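Local atomic coordinates of pyruvate carboxylase n-terminal domain (Aquifex aeolicus, PDB entry 1ULZ), a protein that serves as the biotin carboxylase subunit of a pyruvate carboxylase, combining a Rossmann-like N-terminal domain, an ATP-grasp domain and a C-terminal domain of the biotin carboxylase family. Residues 102-107 with 265-270; 220-225 with 257-262; 83-88 with 289-294. The protein carries 1 engineered substitution. All coordinates share one frame; numbering follows the deposited sequence.

Contact 1 (102-107 with 265-270); sequences IGPHWK and IGYYNA
Pro104 packs against Tyr267 where the N-terminal, Rossmann-like part of the chain meets the ATP-grasp domain, just as strand 269-277 sets out into the antiparallel sheet. This is the tight half. Pro104 CB sits over one face of the Tyr267 ring, 3.9 Å from its centroid, a CH-pi contact displaced toward the rim, while CG of the proline lies over the phenol end, nearest the hydroxyl. Tyr267 CG is anti to its backbone N (chi1 -162°), which carries the ring alongside the proline, and its OH bonds back to Ala270 O. On the backbone, Pro104 CA makes a CA-H...O contact of 3.4 Å with Tyr268 O.

The other half is wetter. The Tyr268 ring leans obliquely on the Gly103-His105 backbone, with CE1 3.5 Å from Gly103 O, and its OH touches His105 CB and the imidazole edge; both side chains are partly exposed. No direct hydrogen bond joins the segments. One water links Gly103 O to Asn269 ND2, an amide nitrogen that also bonds Gln311 O on helix 307-315. A second water accepts from His105 N at 2.8 Å, donates to Gly266 O, and lies 3.0 Å above the centre of the Tyr268 ring.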
loop_
_atom_site.group_PDB
_atom_site.type_symbol
_atom_site.label_atom_id
_atom_site.label_comp_id
_atom_site.label_asym_id
_atom_site.label_seq_id
_atom_site.Cartn_x
_atom_site.Cartn_y
_atom_site.Cartn_z
ATOM N N ILE A 102 24.328 -6.823 9.541
ATOM C CA ILE A 102 23.348 -7.102 8.504
ATOM C C ILE A 102 23.763 -6.403 7.214
ATOM O O ILE A 102 23.363 -5.273 6.943
ATOM C CB ILE A 102 21.937 -6.655 8.952
ATOM C CG1 ILE A 102 21.535 -7.451 10.196
ATOM C CG2 ILE A 102 20.919 -6.876 7.833
ATOM C CD1 ILE A 102 20.170 -7.108 10.747
ATOM N N GLY A 103 24.594 -7.094 6.437
ATOM C CA GLY A 103 25.091 -6.573 5.178
ATOM C C GLY A 103 26.115 -7.538 4.602
ATOM O O GLY A 103 26.302 -8.631 5.135
ATOM N N PRO A 104 26.794 -7.172 3.508
ATOM C CA PRO A 104 27.792 -8.067 2.916
ATOM C C PRO A 104 29.031 -8.227 3.804
ATOM O O PRO A 104 29.143 -7.582 4.844
ATOM C CB PRO A 104 28.103 -7.398 1.579
ATOM C CG PRO A 104 27.915 -5.941 1.885
ATOM C CD PRO A 104 26.657 -5.931 2.725
ATOM N N HIS A 105 29.952 -9.095 3.397
ATOM C CA HIS A 105 31.175 -9.321 4.167
ATOM C C HIS A 105 32.004 -8.039 4.173
ATOM O O HIS A 105 32.025 -7.305 3.183
ATOM C CB HIS A 105 31.998 -10.454 3.552
ATOM C CG HIS A 105 33.162 -10.871 4.394
ATOM N ND1 HIS A 105 33.062 -11.833 5.378
ATOM C CD2 HIS A 105 34.434 -10.412 4.443
ATOM C CE1 HIS A 105 34.223 -11.945 5.997
ATOM N NE2 HIS A 105 35.073 -11.093 5.449
ATOM N N TRP A 106 32.694 -7.767 5.276
ATOM C CA TRP A 106 33.485 -6.545 5.355
ATOM C C TRP A 106 34.560 -6.453 4.275
ATOM O O TRP A 106 34.919 -5.353 3.845
ATOM C CB TRP A 106 34.117 -6.374 6.744
ATOM C CG TRP A 106 35.225 -7.332 7.081
ATOM C CD1 TRP A 106 35.113 -8.518 7.742
ATOM C CD2 TRP A 106 36.621 -7.162 6.795
ATOM N NE1 TRP A 106 36.348 -9.097 7.888
ATOM C CE2 TRP A 106 37.292 -8.285 7.316
ATOM C CE3 TRP A 106 37.364 -6.170 6.150
ATOM C CZ2 TRP A 106 38.675 -8.445 7.213
ATOM C CZ3 TRP A 106 38.740 -6.329 6.046
ATOM C CH2 TRP A 106 39.381 -7.459 6.575
ATOM N N LYS A 107 35.070 -7.596 3.824
ATOM C CA LYS A 107 36.085 -7.584 2.777
ATOM C C LYS A 107 35.460 -7.112 1.475
ATOM O O LYS A 107 36.090 -6.393 0.699
ATOM C CB LYS A 107 36.700 -8.974 2.591
ATOM C CG LYS A 107 37.709 -9.339 3.667
ATOM C CD LYS A 107 38.183 -10.782 3.536
ATOM C CE LYS A 107 39.332 -11.073 4.499
ATOM N NZ LYS A 107 39.714 -12.523 4.470
ATOM N N ILE A 265 32.451 -12.365 -6.553
ATOM C CA ILE A 265 33.123 -11.653 -5.465
ATOM C C ILE A 265 32.623 -12.080 -4.088
ATOM O O ILE A 265 32.994 -11.485 -3.078
ATOM C CB ILE A 265 32.959 -10.123 -5.587
ATOM C CG1 ILE A 265 31.477 -9.754 -5.599
ATOM C CG2 ILE A 265 33.639 -9.619 -6.860
ATOM C CD1 ILE A 265 31.251 -8.271 -5.780
ATOM N N GLY A 266 31.778 -13.107 -4.048
ATOM C CA GLY A 266 31.260 -13.581 -2.773
ATOM C C GLY A 266 30.273 -12.641 -2.092
ATOM O O GLY A 266 30.172 -12.612 -0.865
ATOM N N TYR A 267 29.529 -11.877 -2.881
ATOM C CA TYR A 267 28.568 -10.938 -2.322
ATOM C C TYR A 267 27.304 -11.605 -1.799
ATOM O O TYR A 267 26.748 -12.490 -2.442
ATOM C CB TYR A 267 28.175 -9.891 -3.374
ATOM C CG TYR A 267 27.528 -8.646 -2.789
ATOM C CD1 TYR A 267 26.179 -8.625 -2.448
ATOM C CD2 TYR A 267 28.286 -7.516 -2.516
ATOM C CE1 TYR A 267 25.610 -7.512 -1.844
ATOM C CE2 TYR A 267 27.731 -6.407 -1.917
ATOM C CZ TYR A 267 26.393 -6.410 -1.580
ATOM O OH TYR A 267 25.849 -5.306 -0.963
ATOM N N TYR A 268 26.868 -11.196 -0.615
ATOM C CA TYR A 268 25.618 -11.703 -0.065
ATOM C C TYR A 268 24.851 -10.571 0.613
ATOM O O TYR A 268 25.419 -9.526 0.928
ATOM C CB TYR A 268 25.830 -12.899 0.875
ATOM C CG TYR A 268 26.814 -12.731 2.003
ATOM C CD1 TYR A 268 26.538 -11.903 3.085
ATOM C CD2 TYR A 268 27.993 -13.463 2.022
ATOM C CE1 TYR A 268 27.408 -11.815 4.160
ATOM C CE2 TYR A 268 28.867 -13.385 3.092
ATOM C CZ TYR A 268 28.571 -12.562 4.158
ATOM O OH TYR A 268 29.437 -12.495 5.227
ATOM N N ASN A 269 23.556 -10.787 0.804
ATOM C CA ASN A 269 22.640 -9.813 1.382
ATOM C C ASN A 269 22.302 -8.809 0.279
ATOM O O ASN A 269 22.545 -9.086 -0.895
ATOM C CB ASN A 269 23.237 -9.105 2.607
ATOM C CG ASN A 269 22.163 -8.715 3.631
ATOM O OD1 ASN A 269 21.265 -7.917 3.337
ATOM N ND2 ASN A 269 22.244 -9.291 4.828
ATOM N N ALA A 270 21.754 -7.652 0.644
ATOM C CA ALA A 270 21.348 -6.649 -0.344
ATOM C C ALA A 270 22.451 -5.760 -0.915
ATOM O O ALA A 270 23.378 -5.355 -0.213
ATOM C CB ALA A 270 20.235 -5.772 0.236
HETATM O O HOH W 1 24.582 -10.770 6.049
HETATM O O HOH W 2 29.281 -10.761 1.245
#

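Contact 2 (220-225 with 257-262); sequences VIHLGE and IVTKAA
Thr259 lays its methyl group over the backbone of strand 220-232: CG2 is 3.5 Å from Ile221 C and equally 3.5 Å from His222 N, so it rests on the peptide unit joining the two. The torsion explains why carbon and not oxygen faces the sheet. OG1 lies between the backbone N and the carbonyl carbon (chi1 58°), from where it hydrogen-bonds one turn back to Asn256 O within the helix. The hydroxyl is thus spent on its own helix, and CG2 is left to do the touching.

One turn further along, Ala262 CB meets Val220 CG1 at 3.9 Å, a purely apolar contact. On the other side of the threonine comes His222, whose CB is 3.7 Å from Thr259 CG2; the methyl approaches the imidazole at its edge and leaves the faces alone. The ring is gripped at both nitrogens. ND1 accepts from Gly224 N at 3.0 Å, 16° out of the ring plane, and NE2 is paired with Glu252 OE2 farther back on the same helix, so that NE2 probably carries the proton. A second tie between strand and helix thus lies just past the apolar patch, and the imidazole has little freedom to turn.

The small groups at the interface, a methyl and an alanine, probably let the axes of the two short segments come to 7.7 Å, with their directions 145° apart. Val258, next to Thr259, carries the packing on to Val212 of strand 206-214 and to Met273 and Phe275 of strand 269-277. Helix 248-264, packed on one face of the antiparallel sheet and running obliquely against the direction of strand 220-225, gives the alpha+beta layering of an ATP-grasp domain.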
loop_
_atom_site.group_PDB
_atom_site.type_symbol
_atom_site.label_atom_id
_atom_site.label_comp_id
_atom_site.label_asym_id
_atom_site.label_seq_id
_atom_site.Cartn_x
_atom_site.Cartn_y
_atom_site.Cartn_z
ATOM N N VAL A 220 22.320 -16.168 -5.435
ATOM C CA VAL A 220 22.298 -14.726 -5.631
ATOM C C VAL A 220 21.360 -14.423 -6.791
ATOM O O VAL A 220 21.527 -14.947 -7.889
ATOM C CB VAL A 220 23.708 -14.163 -5.957
ATOM C CG1 VAL A 220 23.633 -12.650 -6.146
ATOM C CG2 VAL A 220 24.681 -14.504 -4.842
ATOM N N ILE A 221 20.358 -13.592 -6.535
ATOM C CA ILE A 221 19.407 -13.235 -7.571
ATOM C C ILE A 221 19.340 -11.720 -7.720
ATOM O O ILE A 221 19.855 -10.983 -6.882
ATOM C CB ILE A 221 18.001 -13.762 -7.233
ATOM C CG1 ILE A 221 17.470 -13.066 -5.979
ATOM C CG2 ILE A 221 18.053 -15.273 -6.998
ATOM C CD1 ILE A 221 16.081 -13.517 -5.573
ATOM N N HIS A 222 18.725 -11.255 -8.800
ATOM C CA HIS A 222 18.575 -9.822 -9.000
ATOM C C HIS A 222 17.072 -9.541 -9.006
ATOM O O HIS A 222 16.273 -10.413 -9.376
ATOM C CB HIS A 222 19.222 -9.385 -10.325
ATOM C CG HIS A 222 18.466 -9.812 -11.544
ATOM N ND1 HIS A 222 17.398 -9.097 -12.046
ATOM C CD2 HIS A 222 18.607 -10.893 -12.348
ATOM C CE1 HIS A 222 16.914 -9.723 -13.105
ATOM N NE2 HIS A 222 17.629 -10.815 -13.310
ATOM N N LEU A 223 16.681 -8.351 -8.565
ATOM C CA LEU A 223 15.269 -7.997 -8.553
ATOM C C LEU A 223 15.019 -6.897 -9.577
ATOM O O LEU A 223 14.368 -5.892 -9.288
ATOM C CB LEU A 223 14.826 -7.527 -7.160
ATOM C CG LEU A 223 14.996 -8.486 -5.971
ATOM C CD1 LEU A 223 14.045 -8.063 -4.859
ATOM C CD2 LEU A 223 14.705 -9.917 -6.377
ATOM N N GLY A 224 15.557 -7.088 -10.775
ATOM C CA GLY A 224 15.359 -6.110 -11.828
ATOM C C GLY A 224 16.093 -4.801 -11.620
ATOM O O GLY A 224 16.885 -4.654 -10.685
ATOM N N GLU A 225 15.815 -3.839 -12.489
ATOM C CA GLU A 225 16.472 -2.541 -12.426
ATOM C C GLU A 225 15.544 -1.397 -12.038
ATOM O O GLU A 225 14.319 -1.545 -11.979
ATOM C CB GLU A 225 17.113 -2.208 -13.779
ATOM C CG GLU A 225 16.140 -1.616 -14.815
ATOM C CD GLU A 225 15.152 -2.628 -15.391
ATOM O OE1 GLU A 225 15.071 -3.766 -14.885
ATOM O OE2 GLU A 225 14.442 -2.279 -16.357
ATOM N N ILE A 257 24.322 -11.026 -15.810
ATOM C CA ILE A 257 25.692 -10.539 -15.763
ATOM C C ILE A 257 25.943 -10.012 -14.355
ATOM O O ILE A 257 27.007 -10.233 -13.765
ATOM C CB ILE A 257 25.921 -9.409 -16.790
ATOM C CG1 ILE A 257 26.008 -10.007 -18.198
ATOM C CG2 ILE A 257 27.177 -8.633 -16.441
ATOM C CD1 ILE A 257 26.214 -8.981 -19.295
ATOM N N VAL A 258 24.941 -9.325 -13.816
ATOM C CA VAL A 258 25.002 -8.769 -12.471
ATOM C C VAL A 258 25.186 -9.855 -11.403
ATOM O O VAL A 258 26.111 -9.783 -10.591
ATOM C CB VAL A 258 23.713 -7.967 -12.152
ATOM C CG1 VAL A 258 23.649 -7.632 -10.668
ATOM C CG2 VAL A 258 23.679 -6.688 -12.988
ATOM N N THR A 259 24.306 -10.854 -11.408
ATOM C CA THR A 259 24.378 -11.935 -10.424
ATOM C C THR A 259 25.616 -12.816 -10.589
ATOM O O THR A 259 26.140 -13.339 -9.610
ATOM C CB THR A 259 23.097 -12.808 -10.449
ATOM O OG1 THR A 259 22.902 -13.360 -11.755
ATOM C CG2 THR A 259 21.883 -11.959 -10.077
ATOM N N LYS A 260 26.092 -12.968 -11.821
ATOM C CA LYS A 260 27.301 -13.755 -12.072
ATOM C C LYS A 260 28.492 -13.053 -11.422
ATOM O O LYS A 260 29.316 -13.682 -10.756
ATOM C CB LYS A 260 27.568 -13.873 -13.572
ATOM C CG LYS A 260 29.055 -14.014 -13.898
ATOM C CD LYS A 260 29.354 -13.722 -15.365
ATOM C CE LYS A 260 28.929 -12.297 -15.782
ATOM N NZ LYS A 260 29.646 -11.208 -15.071
ATOM N N ALA A 261 28.576 -11.743 -11.631
ATOM C CA ALA A 261 29.660 -10.940 -11.080
ATOM C C ALA A 261 29.566 -10.887 -9.559
ATOM O O ALA A 261 30.580 -10.945 -8.866
ATOM C CB ALA A 261 29.615 -9.526 -11.660
ATOM N N ALA A 262 28.344 -10.773 -9.047
ATOM C CA ALA A 262 28.126 -10.725 -7.607
ATOM C C ALA A 262 28.633 -12.010 -6.961
ATOM O O ALA A 262 29.337 -11.971 -5.953
ATOM C CB ALA A 262 26.645 -10.545 -7.302
#

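Contact 3 (83-88 with 289-294); sequences FLAENA and NTRIQV
Glu86 reaches across to Thr290 and Arg291 with a carboxylate that uses both oxygens. OE1 accepts the backbone N-H of Thr290 at 3.1 Å, with an angle of 149° at the hydrogen, and OE2 takes Arg291 NE at 2.9 Å in a salt bridge. Each donor stands well above the carboxylate plane, and that plane is turned 78° from the guanidinium, so this is a single bond through NE and not a flat, bidentate pairing. Beyond CG the glutamate chain is extended, which takes the acid right up to the other loop; on the way its CG passes 3.7 Å from Thr290 OG1.

Arg291 is held from several directions. Its chain runs extended from CG to NE, and the aliphatic part slides by Ala85, whose CB is 4.0 Å from Arg291 CD. At the far end NH1 donates to Ile292 O at 3.0 Å, close to the guanidinium plane, while Asn289 CB lies over one face of the group. With NE and NH1 both engaged, the guanidinium has its rotation largely fixed. Thr290, the centre of an inverse gamma turn, also contributes its carbonyl: a water donates to Thr290 O and to Ala85 O, 2.7 Å each, bridging the two backbones well apart from the salt bridge.

Glu86 itself belongs to a type I turn, Leu84 to Asn87, leading into helix 88-96. Opposite it, Asn289-Thr290-Arg291 form the Asn-X-Arg portion of the Glu-X-Asn-X-Arg signature shared by biotin carboxylases and carbamoyl-phosphate synthases, here tied to the Rossmann-like N-terminal domain.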
loop_
_atom_site.group_PDB
_atom_site.type_symbol
_atom_site.label_atom_id
_atom_site.label_comp_id
_atom_site.label_asym_id
_atom_site.label_seq_id
_atom_site.Cartn_x
_atom_site.Cartn_y
_atom_site.Cartn_z
ATOM N N PHE A 83 25.786 6.840 6.819
ATOM C CA PHE A 83 26.493 6.643 8.084
ATOM C C PHE A 83 27.526 5.516 8.042
ATOM O O PHE A 83 28.469 5.576 7.260
ATOM C CB PHE A 83 25.501 6.408 9.223
ATOM C CG PHE A 83 24.619 7.594 9.507
ATOM C CD1 PHE A 83 25.174 8.845 9.751
ATOM C CD2 PHE A 83 23.239 7.464 9.525
ATOM C CE1 PHE A 83 24.368 9.945 10.008
ATOM C CE2 PHE A 83 22.425 8.560 9.782
ATOM C CZ PHE A 83 22.991 9.802 10.024
ATOM N N LEU A 84 27.355 4.494 8.876
ATOM C CA LEU A 84 28.312 3.384 8.918
ATOM C C LEU A 84 27.944 2.203 8.019
ATOM O O LEU A 84 28.578 1.150 8.100
ATOM C CB LEU A 84 28.468 2.871 10.351
ATOM C CG LEU A 84 28.908 3.851 11.443
ATOM C CD1 LEU A 84 28.880 3.142 12.785
ATOM C CD2 LEU A 84 30.300 4.381 11.141
ATOM N N ALA A 85 26.938 2.385 7.162
ATOM C CA ALA A 85 26.465 1.320 6.272
ATOM C C ALA A 85 27.539 0.684 5.402
ATOM O O ALA A 85 27.592 -0.538 5.265
ATOM C CB ALA A 85 25.342 1.843 5.384
ATOM N N GLU A 86 28.387 1.510 4.805
ATOM C CA GLU A 86 29.437 1.002 3.940
ATOM C C GLU A 86 30.820 1.220 4.531
ATOM O O GLU A 86 31.782 1.449 3.810
ATOM C CB GLU A 86 29.327 1.651 2.559
ATOM C CG GLU A 86 27.954 1.452 1.917
ATOM C CD GLU A 86 27.835 2.116 0.563
ATOM O OE1 GLU A 86 28.311 1.530 -0.431
ATOM O OE2 GLU A 86 27.273 3.229 0.489
ATOM N N ASN A 87 30.902 1.139 5.852
ATOM C CA ASN A 87 32.158 1.302 6.574
ATOM C C ASN A 87 32.716 -0.103 6.812
ATOM O O ASN A 87 32.305 -0.790 7.749
ATOM C CB ASN A 87 31.895 1.995 7.913
ATOM C CG ASN A 87 33.166 2.361 8.644
ATOM O OD1 ASN A 87 34.006 1.506 8.929
ATOM N ND2 ASN A 87 33.313 3.641 8.964
ATOM N N ALA A 88 33.646 -0.530 5.960
ATOM C CA ALA A 88 34.229 -1.867 6.077
ATOM C C ALA A 88 34.830 -2.111 7.453
ATOM O O ALA A 88 34.762 -3.219 7.977
ATOM C CB ALA A 88 35.285 -2.085 4.991
ATOM N N ASN A 289 26.714 0.066 -4.502
ATOM C CA ASN A 289 26.431 0.432 -3.120
ATOM C C ASN A 289 26.225 -0.904 -2.402
ATOM O O ASN A 289 25.327 -1.679 -2.753
ATOM C CB ASN A 289 25.150 1.270 -3.012
ATOM C CG ASN A 289 25.173 2.510 -3.895
ATOM O OD1 ASN A 289 26.147 3.260 -3.906
ATOM N ND2 ASN A 289 24.085 2.737 -4.630
ATOM N N THR A 290 27.061 -1.177 -1.411
ATOM C CA THR A 290 26.970 -2.428 -0.669
ATOM C C THR A 290 26.078 -2.241 0.550
ATOM O O THR A 290 26.525 -2.394 1.689
ATOM C CB THR A 290 28.362 -2.873 -0.210
ATOM O OG1 THR A 290 28.949 -1.833 0.576
ATOM C CG2 THR A 290 29.256 -3.160 -1.418
ATOM N N ARG A 291 24.812 -1.928 0.297
ATOM C CA ARG A 291 23.852 -1.667 1.364
ATOM C C ARG A 291 22.446 -1.601 0.786
ATOM O O ARG A 291 22.261 -1.706 -0.427
ATOM C CB ARG A 291 24.165 -0.317 1.996
ATOM C CG ARG A 291 24.162 0.820 0.971
ATOM C CD ARG A 291 24.157 2.197 1.622
ATOM N NE ARG A 291 24.425 3.270 0.664
ATOM C CZ ARG A 291 23.531 3.806 -0.166
ATOM N NH1 ARG A 291 22.272 3.386 -0.178
ATOM N NH2 ARG A 291 23.906 4.769 -0.996
ATOM N N ILE A 292 21.461 -1.415 1.663
ATOM C CA ILE A 292 20.077 -1.286 1.229
ATOM C C ILE A 292 19.997 0.055 0.492
ATOM O O ILE A 292 20.709 1.004 0.829
ATOM C CB ILE A 292 19.091 -1.280 2.441
ATOM C CG1 ILE A 292 17.643 -1.290 1.943
ATOM C CG2 ILE A 292 19.314 -0.045 3.307
ATOM C CD1 ILE A 292 17.271 -2.521 1.151
ATOM N N GLN A 293 19.145 0.135 -0.518
ATOM C CA GLN A 293 19.017 1.375 -1.279
ATOM C C GLN A 293 17.861 2.226 -0.760
ATOM O O GLN A 293 16.836 1.695 -0.327
ATOM C CB GLN A 293 18.775 1.067 -2.756
ATOM C CG GLN A 293 19.092 2.230 -3.665
ATOM C CD GLN A 293 20.547 2.236 -4.091
ATOM O OE1 GLN A 293 21.432 1.825 -3.334
ATOM N NE2 GLN A 293 20.803 2.711 -5.305
ATOM N N VAL A 294 18.021 3.545 -0.812
ATOM C CA VAL A 294 16.963 4.436 -0.360
ATOM C C VAL A 294 15.685 4.126 -1.128
ATOM O O VAL A 294 14.612 3.986 -0.539
ATOM C CB VAL A 294 17.304 5.927 -0.605
ATOM C CG1 VAL A 294 16.143 6.803 -0.146
ATOM C CG2 VAL A 294 18.575 6.310 0.137
HETATM O O HOH W 3 26.172 -2.693 4.346
#

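Contacts 1 and 3 both join the N-terminal domain to the ATP-grasp domain, and their centres lie about 11 Å apart. Tyr267 and Thr290 bring them together, with Tyr267 OH packed 3.1 Å from Thr290 CA, and Trp106 CB meets Ala88 O at 3.4 Å. Contact 2 is internal to the ATP-grasp domain, its centre about 13 Å from that of contact 1. There helix 248-264 ends in a Schellman motif and passes into segment 265-270, where Tyr267 N probably bonds Ala262 O (3.1 Å). Contacts 2 and 3 do not touch; their nearest atoms are about 9 Å apart. Along the chain they nest, contact 2 inside contact 1 inside contact 3.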